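Local atomic coordinates of flavodoxin (Methanosarcina acetivorans C2A, PDB entry 5WID), a protein that binds flavin mononucleotide and, as flavodoxins generally do, probably serves as an electron carrier. Residues F58-L63 and G91-A96; L8-N13 and G54-Y59. One frame throughout, in Å; residues are numbered along the deposited sequence.

Contact 1 (F58-L63 and G91-A96). With FMN (flavin mononucleotide), chain D.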
loop_
_atom_site.group_PDB
_atom_site.type_symbol
_atom_site.label_atom_id
_atom_site.label_comp_id
_atom_site.label_asym_id
_atom_site.label_seq_id
_atom_site.Cartn_x
_atom_site.Cartn_y
_atom_site.Cartn_z
ATOM N N PHE A 58 -7.928 6.754 11.521
ATOM C CA PHE A 58 -8.883 6.862 12.621
ATOM C C PHE A 58 -8.164 7.495 13.798
ATOM O O PHE A 58 -7.137 6.974 14.243
ATOM C CB PHE A 58 -9.432 5.492 13.036
ATOM C CG PHE A 58 -10.684 5.082 12.315
ATOM C CD1 PHE A 58 -10.751 5.094 10.927
ATOM C CD2 PHE A 58 -11.791 4.659 13.030
ATOM C CE1 PHE A 58 -11.916 4.693 10.269
ATOM C CE2 PHE A 58 -12.952 4.258 12.385
ATOM C CZ PHE A 58 -13.019 4.270 11.007
ATOM N N TYR A 59 -8.709 8.600 14.305
ATOM C CA TYR A 59 -8.123 9.325 15.433
ATOM C C TYR A 59 -6.610 9.469 15.258
ATOM O O TYR A 59 -5.812 9.092 16.120
ATOM C CB TYR A 59 -8.491 8.651 16.760
ATOM C CG TYR A 59 -9.982 8.615 16.930
ATOM C CD1 TYR A 59 -10.691 9.793 17.147
ATOM C CD2 TYR A 59 -10.697 7.427 16.802
ATOM C CE1 TYR A 59 -12.068 9.788 17.262
ATOM C CE2 TYR A 59 -12.089 7.417 16.928
ATOM C CZ TYR A 59 -12.761 8.601 17.150
ATOM O OH TYR A 59 -14.137 8.630 17.261
ATOM N N TYR A 60 -6.239 10.047 14.107
ATOM C CA TYR A 60 -4.907 10.567 13.785
ATOM C C TYR A 60 -3.860 9.479 13.589
ATOM O O TYR A 60 -2.665 9.792 13.550
ATOM C CB TYR A 60 -4.442 11.580 14.847
ATOM C CG TYR A 60 -5.611 12.424 15.280
ATOM C CD1 TYR A 60 -6.215 13.290 14.381
ATOM C CD2 TYR A 60 -6.168 12.288 16.545
ATOM C CE1 TYR A 60 -7.316 14.026 14.738
ATOM C CE2 TYR A 60 -7.277 13.016 16.912
ATOM C CZ TYR A 60 -7.841 13.887 16.002
ATOM O OH TYR A 60 -8.939 14.627 16.345
ATOM N N LYS A 61 -4.274 8.221 13.430
ATOM C CA LYS A 61 -3.362 7.086 13.356
ATOM C C LYS A 61 -3.860 6.115 12.293
ATOM O O LYS A 61 -5.018 6.163 11.882
ATOM C CB LYS A 61 -3.274 6.346 14.705
ATOM C CG LYS A 61 -2.609 7.126 15.840
ATOM C CD LYS A 61 -1.248 7.661 15.404
ATOM C CE LYS A 61 -0.560 8.460 16.510
ATOM N NZ LYS A 61 0.834 8.830 16.126
ATOM N N MET A 62 -2.983 5.217 11.848
ATOM C CA MET A 62 -3.500 4.021 11.190
ATOM C C MET A 62 -4.198 3.168 12.242
ATOM O O MET A 62 -3.903 3.263 13.441
ATOM C CB MET A 62 -2.377 3.232 10.501
ATOM C CG MET A 62 -1.539 2.364 11.445
ATOM S SD MET A 62 -0.058 1.736 10.611
ATOM C CE MET A 62 0.977 3.191 10.584
ATOM N N LEU A 63 -5.163 2.359 11.815
ATOM C CA LEU A 63 -5.874 1.576 12.821
ATOM C C LEU A 63 -4.941 0.540 13.445
ATOM O O LEU A 63 -3.976 0.087 12.820
ATOM C CB LEU A 63 -7.108 0.902 12.223
ATOM C CG LEU A 63 -8.332 1.823 12.079
ATOM C CD1 LEU A 63 -8.199 2.688 10.818
ATOM C CD2 LEU A 63 -9.623 1.017 12.028
ATOM N N GLY A 91 -10.529 11.524 6.285
ATOM C CA GLY A 91 -11.599 12.496 6.379
ATOM C C GLY A 91 -11.185 13.939 6.587
ATOM O O GLY A 91 -11.921 14.842 6.175
ATOM N N TRP A 92 -10.057 14.195 7.254
ATOM C CA TRP A 92 -9.621 15.586 7.378
ATOM C C TRP A 92 -8.148 15.743 7.729
ATOM O O TRP A 92 -7.499 16.661 7.220
ATOM C CB TRP A 92 -10.480 16.353 8.399
ATOM C CG TRP A 92 -10.329 15.984 9.846
ATOM C CD1 TRP A 92 -9.568 16.632 10.786
ATOM C CD2 TRP A 92 -11.001 14.924 10.535
ATOM N NE1 TRP A 92 -9.711 16.022 12.012
ATOM C CE2 TRP A 92 -10.587 14.976 11.888
ATOM C CE3 TRP A 92 -11.911 13.936 10.144
ATOM C CZ2 TRP A 92 -11.046 14.073 12.842
ATOM C CZ3 TRP A 92 -12.370 13.038 11.098
ATOM C CH2 TRP A 92 -11.933 13.112 12.432
ATOM N N SER A 93 -7.611 14.889 8.600
ATOM C CA SER A 93 -6.235 15.053 9.055
ATOM C C SER A 93 -5.247 14.177 8.289
ATOM O O SER A 93 -4.145 14.633 7.961
ATOM C CB SER A 93 -6.137 14.784 10.567
ATOM O OG SER A 93 -6.402 13.431 10.909
ATOM N N GLY A 94 -5.604 12.932 8.001
ATOM C CA GLY A 94 -4.879 12.151 7.001
ATOM C C GLY A 94 -3.480 11.692 7.348
ATOM O O GLY A 94 -2.635 11.576 6.449
ATOM N N GLU A 95 -3.228 11.363 8.617
ATOM C CA GLU A 95 -1.882 10.972 9.032
ATOM C C GLU A 95 -1.502 9.560 8.602
ATOM O O GLU A 95 -0.310 9.286 8.438
ATOM C CB GLU A 95 -1.725 11.059 10.557
ATOM C CG GLU A 95 -1.713 12.476 11.140
ATOM C CD GLU A 95 -3.103 12.965 11.513
ATOM O OE1 GLU A 95 -4.097 12.341 11.091
ATOM O OE2 GLU A 95 -3.204 13.979 12.229
ATOM N N ALA A 96 -2.467 8.643 8.452
ATOM C CA ALA A 96 -2.100 7.227 8.372
ATOM C C ALA A 96 -1.133 6.919 7.235
ATOM O O ALA A 96 -0.140 6.208 7.479
ATOM C CB ALA A 96 -3.357 6.344 8.290
HETATM N N1 FMN D . -10.119 10.885 9.174
HETATM C C2 FMN D . -8.999 11.636 9.443
HETATM O O2 FMN D . -8.414 12.210 8.520
HETATM N N3 FMN D . -8.529 11.747 10.741
HETATM C C4 FMN D . -9.155 11.103 11.777
HETATM O O4 FMN D . -8.691 11.223 12.921
HETATM C C4A FMN D . -10.301 10.350 11.506
HETATM N N5 FMN D . -10.975 9.703 12.520
HETATM C C5A FMN D . -12.107 8.963 12.239
HETATM C C6 FMN D . -12.773 8.327 13.285
HETATM C C7 FMN D . -13.910 7.578 13.022
HETATM C C7M FMN D . -14.611 6.897 14.169
HETATM C C8 FMN D . -14.395 7.473 11.720
HETATM C C8M FMN D . -15.630 6.668 11.427
HETATM C C9 FMN D . -13.731 8.115 10.668
HETATM C C9A FMN D . -12.587 8.860 10.935
HETATM N N10 FMN D . -11.910 9.499 9.909
HETATM C C10 FMN D . -10.781 10.246 10.196
HETATM C "C1'" FMN D . -12.409 9.426 8.503
HETATM C "C2'" FMN D . -11.994 8.161 7.754
HETATM O "O2'" FMN D . -10.588 8.039 7.622
HETATM C "C3'" FMN D . -12.622 8.259 6.367
HETATM O "O3'" FMN D . -14.027 8.134 6.494
HETATM C "C4'" FMN D . -12.089 7.234 5.362
HETATM O "O4'" FMN D . -12.650 7.550 4.102
HETATM C "C5'" FMN D . -12.415 5.785 5.732
HETATM O "O5'" FMN D . -11.781 4.955 4.773
HETATM P P FMN D . -11.992 3.363 4.810
HETATM O O1P FMN D . -10.916 2.769 3.935
HETATM O O2P FMN D . -11.821 2.896 6.242
HETATM O O3P FMN D . -13.367 3.056 4.286
#
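In the isoalloxazine pocket of this flavodoxin, Tyr60 of 58-63 lies beside Ser93 and Glu95 of 91-96. Ser93 OG, at the edge of the Tyr60 ring (3.5 Å from CD1), accepts from FMN N3 at 2.7 Å and donates a hydrogen bond to Glu95 OE1 on the syn side of the carboxylate, whose plane stands 82° from the Tyr60 ring. Flavin O2 collects four backbone N-H groups, those of Gly91 to Gly94, a cluster likely to polarise the pyrimidine ring; O4 takes Tyr60 N (3.0 Å) from the type I' turn. The Trp92 indole lies over the pyrimidine side of one flavin face, CH2 3.3 Å from FMN C4A; CG between the backbone N and the carbonyl carbon (chi1 69°) folds it back there while Trp92 N bonds O2. Against the other face, over the benzenoid end, rests Phe58, its CE2 3.5 Å from FMN C7, while Tyr59, out at the flavin rim, turns a ring face to FMN C6. An alanine instead of Phe58 is likely to bare one face of the benzenoid ring and leave Leu63 CD2 without the ring it backs. Met62 CB meets Ala96 CB at 3.9 Å, wedging strand 61-62 against the start of helix 96-106, with helix 64-76 on the same methionine.

Contact 2 (L8-N13 and G54-Y59); sequences LSTSGN and GSSTFY. With FMN (flavin mononucleotide), chain D.
Backbone pairing joins the segments first: Leu8 N donates to Gly54 O at 2.9 Å, and Leu8 O receives a CA-H contact from Ser55, so the end of strand 2-8 lies along its parallel neighbour 50-58. Around this pairing the side-chain contacts are light. Leu8 CD2 comes within 4.1 Å of Ser55 OG, a hydroxyl that donates a hydrogen bond to Ser56 O, on a lone pair in the carbonyl plane. Thr10 reaches Phe58 from the opposite direction, OG1 lying 3.5 Å from CZ.

Residues 9-12, between strand 2-8 and helix 13-27, with Asn13 at the helix start, form the phosphate-binding loop of the flavodoxin fold; Gly12 is the N-cap. Ser9 OG shapes it by accepting from Gly12 N, an ST motif, while donating a hydrogen bond to FMN O1P.

Hydrogen bonds to the FMN phosphate make up the remaining group, and they bring both segments onto one anion. O2P is gripped three times: by Thr10 N, by Thr10 OG1 (2.7 Å) and, from the other segment, by Ser56 OG (2.7 Å). Placing OG1 between the backbone N and carbonyl carbon (chi1 68°) lets Thr10 use hydroxyl and amide on the same oxygen. O3P is held by Ser11 OG at 2.6 Å, by Ser11 N and by Asn13 N, the last where the helix dipole would probably stabilise negative charge. Asn13 ND2 reaches FMN O4', on the ribityl chain, at 2.9 Å.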
loop_
_atom_site.group_PDB
_atom_site.type_symbol
_atom_site.label_atom_id
_atom_site.label_comp_id
_atom_site.label_asym_id
_atom_site.label_seq_id
_atom_site.Cartn_x
_atom_site.Cartn_y
_atom_site.Cartn_z
ATOM N N LEU A 8 -6.026 -2.073 4.911
ATOM C CA LEU A 8 -7.078 -2.105 5.919
ATOM C C LEU A 8 -8.133 -1.097 5.502
ATOM O O LEU A 8 -7.799 0.048 5.175
ATOM C CB LEU A 8 -6.546 -1.749 7.313
ATOM C CG LEU A 8 -7.557 -1.876 8.464
ATOM C CD1 LEU A 8 -6.854 -2.262 9.777
ATOM C CD2 LEU A 8 -8.337 -0.564 8.653
ATOM N N SER A 9 -9.408 -1.494 5.562
ATOM C CA SER A 9 -10.478 -0.580 5.185
ATOM C C SER A 9 -11.699 -0.858 6.045
ATOM O O SER A 9 -12.060 -2.023 6.222
ATOM C CB SER A 9 -10.815 -0.745 3.692
ATOM O OG SER A 9 -11.754 0.230 3.268
ATOM N N THR A 10 -12.333 0.204 6.559
ATOM C CA THR A 10 -13.509 0.054 7.419
ATOM C C THR A 10 -14.829 0.233 6.680
ATOM O O THR A 10 -15.850 -0.319 7.108
ATOM C CB THR A 10 -13.468 1.053 8.593
ATOM O OG1 THR A 10 -13.630 2.396 8.117
ATOM C CG2 THR A 10 -12.139 0.942 9.361
ATOM N N SER A 11 -14.843 0.988 5.586
ATOM C CA SER A 11 -16.065 1.222 4.835
ATOM C C SER A 11 -15.877 1.032 3.339
ATOM O O SER A 11 -16.823 1.271 2.583
ATOM C CB SER A 11 -16.609 2.640 5.108
ATOM O OG SER A 11 -15.924 3.650 4.352
ATOM N N GLY A 12 -14.684 0.638 2.889
ATOM C CA GLY A 12 -14.445 0.343 1.488
ATOM C C GLY A 12 -13.600 1.356 0.736
ATOM O O GLY A 12 -13.205 1.074 -0.403
ATOM N N ASN A 13 -13.285 2.508 1.321
ATOM C CA ASN A 13 -12.630 3.548 0.527
ATOM C C ASN A 13 -11.171 3.199 0.242
ATOM O O ASN A 13 -10.720 3.271 -0.908
ATOM C CB ASN A 13 -12.752 4.900 1.237
ATOM C CG ASN A 13 -14.193 5.409 1.264
ATOM O OD1 ASN A 13 -15.015 5.063 0.390
ATOM N ND2 ASN A 13 -14.513 6.223 2.271
ATOM N N GLY A 54 -1.832 0.186 2.687
ATOM C CA GLY A 54 -2.815 1.243 2.838
ATOM C C GLY A 54 -3.691 1.060 4.061
ATOM O O GLY A 54 -4.035 -0.054 4.447
ATOM N N SER A 55 -4.052 2.191 4.667
ATOM C CA SER A 55 -4.988 2.199 5.783
ATOM C C SER A 55 -5.728 3.522 5.796
ATOM O O SER A 55 -5.164 4.563 5.447
ATOM C CB SER A 55 -4.282 2.012 7.136
ATOM O OG SER A 55 -5.209 2.094 8.209
ATOM N N SER A 56 -6.969 3.489 6.270
ATOM C CA SER A 56 -7.621 4.748 6.567
ATOM C C SER A 56 -7.048 5.328 7.860
ATOM O O SER A 56 -6.248 4.692 8.557
ATOM C CB SER A 56 -9.140 4.566 6.658
ATOM O OG SER A 56 -9.463 3.456 7.490
ATOM N N THR A 57 -7.423 6.572 8.151
ATOM C CA THR A 57 -6.977 7.280 9.345
ATOM C C THR A 57 -8.137 7.312 10.332
ATOM O O THR A 57 -9.215 7.815 10.005
ATOM C CB THR A 57 -6.529 8.709 9.016
ATOM O OG1 THR A 57 -5.439 8.698 8.080
ATOM C CG2 THR A 57 -6.110 9.455 10.292
ATOM N N PHE A 58 -7.928 6.754 11.521
ATOM C CA PHE A 58 -8.883 6.862 12.621
ATOM C C PHE A 58 -8.164 7.495 13.798
ATOM O O PHE A 58 -7.137 6.974 14.243
ATOM C CB PHE A 58 -9.432 5.492 13.036
ATOM C CG PHE A 58 -10.684 5.082 12.315
ATOM C CD1 PHE A 58 -10.751 5.094 10.927
ATOM C CD2 PHE A 58 -11.791 4.659 13.030
ATOM C CE1 PHE A 58 -11.916 4.693 10.269
ATOM C CE2 PHE A 58 -12.952 4.258 12.385
ATOM C CZ PHE A 58 -13.019 4.270 11.007
ATOM N N TYR A 59 -8.709 8.600 14.305
ATOM C CA TYR A 59 -8.123 9.325 15.433
ATOM C C TYR A 59 -6.610 9.469 15.258
ATOM O O TYR A 59 -5.812 9.092 16.120
ATOM C CB TYR A 59 -8.491 8.651 16.760
ATOM C CG TYR A 59 -9.982 8.615 16.930
ATOM C CD1 TYR A 59 -10.691 9.793 17.147
ATOM C CD2 TYR A 59 -10.697 7.427 16.802
ATOM C CE1 TYR A 59 -12.068 9.788 17.262
ATOM C CE2 TYR A 59 -12.089 7.417 16.928
ATOM C CZ TYR A 59 -12.761 8.601 17.150
ATOM O OH TYR A 59 -14.137 8.630 17.261
HETATM N N1 FMN D . -10.119 10.885 9.174
HETATM C C2 FMN D . -8.999 11.636 9.443
HETATM O O2 FMN D . -8.414 12.210 8.520
HETATM N N3 FMN D . -8.529 11.747 10.741
HETATM C C4 FMN D . -9.155 11.103 11.777
HETATM O O4 FMN D . -8.691 11.223 12.921
HETATM C C4A FMN D . -10.301 10.350 11.506
HETATM N N5 FMN D . -10.975 9.703 12.520
HETATM C C5A FMN D . -12.107 8.963 12.239
HETATM C C6 FMN D . -12.773 8.327 13.285
HETATM C C7 FMN D . -13.910 7.578 13.022
HETATM C C7M FMN D . -14.611 6.897 14.169
HETATM C C8 FMN D . -14.395 7.473 11.720
HETATM C C8M FMN D . -15.630 6.668 11.427
HETATM C C9 FMN D . -13.731 8.115 10.668
HETATM C C9A FMN D . -12.587 8.860 10.935
HETATM N N10 FMN D . -11.910 9.499 9.909
HETATM C C10 FMN D . -10.781 10.246 10.196
HETATM C "C1'" FMN D . -12.409 9.426 8.503
HETATM C "C2'" FMN D . -11.994 8.161 7.754
HETATM O "O2'" FMN D . -10.588 8.039 7.622
HETATM C "C3'" FMN D . -12.622 8.259 6.367
HETATM O "O3'" FMN D . -14.027 8.134 6.494
HETATM C "C4'" FMN D . -12.089 7.234 5.362
HETATM O "O4'" FMN D . -12.650 7.550 4.102
HETATM C "C5'" FMN D . -12.415 5.785 5.732
HETATM O "O5'" FMN D . -11.781 4.955 4.773
HETATM P P FMN D . -11.992 3.363 4.810
HETATM O O1P FMN D . -10.916 2.769 3.935
HETATM O O2P FMN D . -11.821 2.896 6.242
HETATM O O3P FMN D . -13.367 3.056 4.286
#

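The two contacts illustrate how one cofactor can be held by loops at the C-terminal ends of strands in a mixed, mainly parallel sheet. Their centres are about 8 Å apart, and Phe58 and Tyr59 belong to both. Along the chain come 8-13, then 54-59, which overlaps 58-63, then 91-96, each at or near the end of a sheet strand: 2-8, 50-58 with its antiparallel partner 61-62, and 83-90. Contact 2 holds the phosphate and contact 1 the flavin ring, so strand 50-58 serves both ends of FMN. A probable hydrogen bond from Ala96 N to Thr57 OG1 (3.0 Å) ties them directly, and Leu63 CD1 packs on Ser56 O.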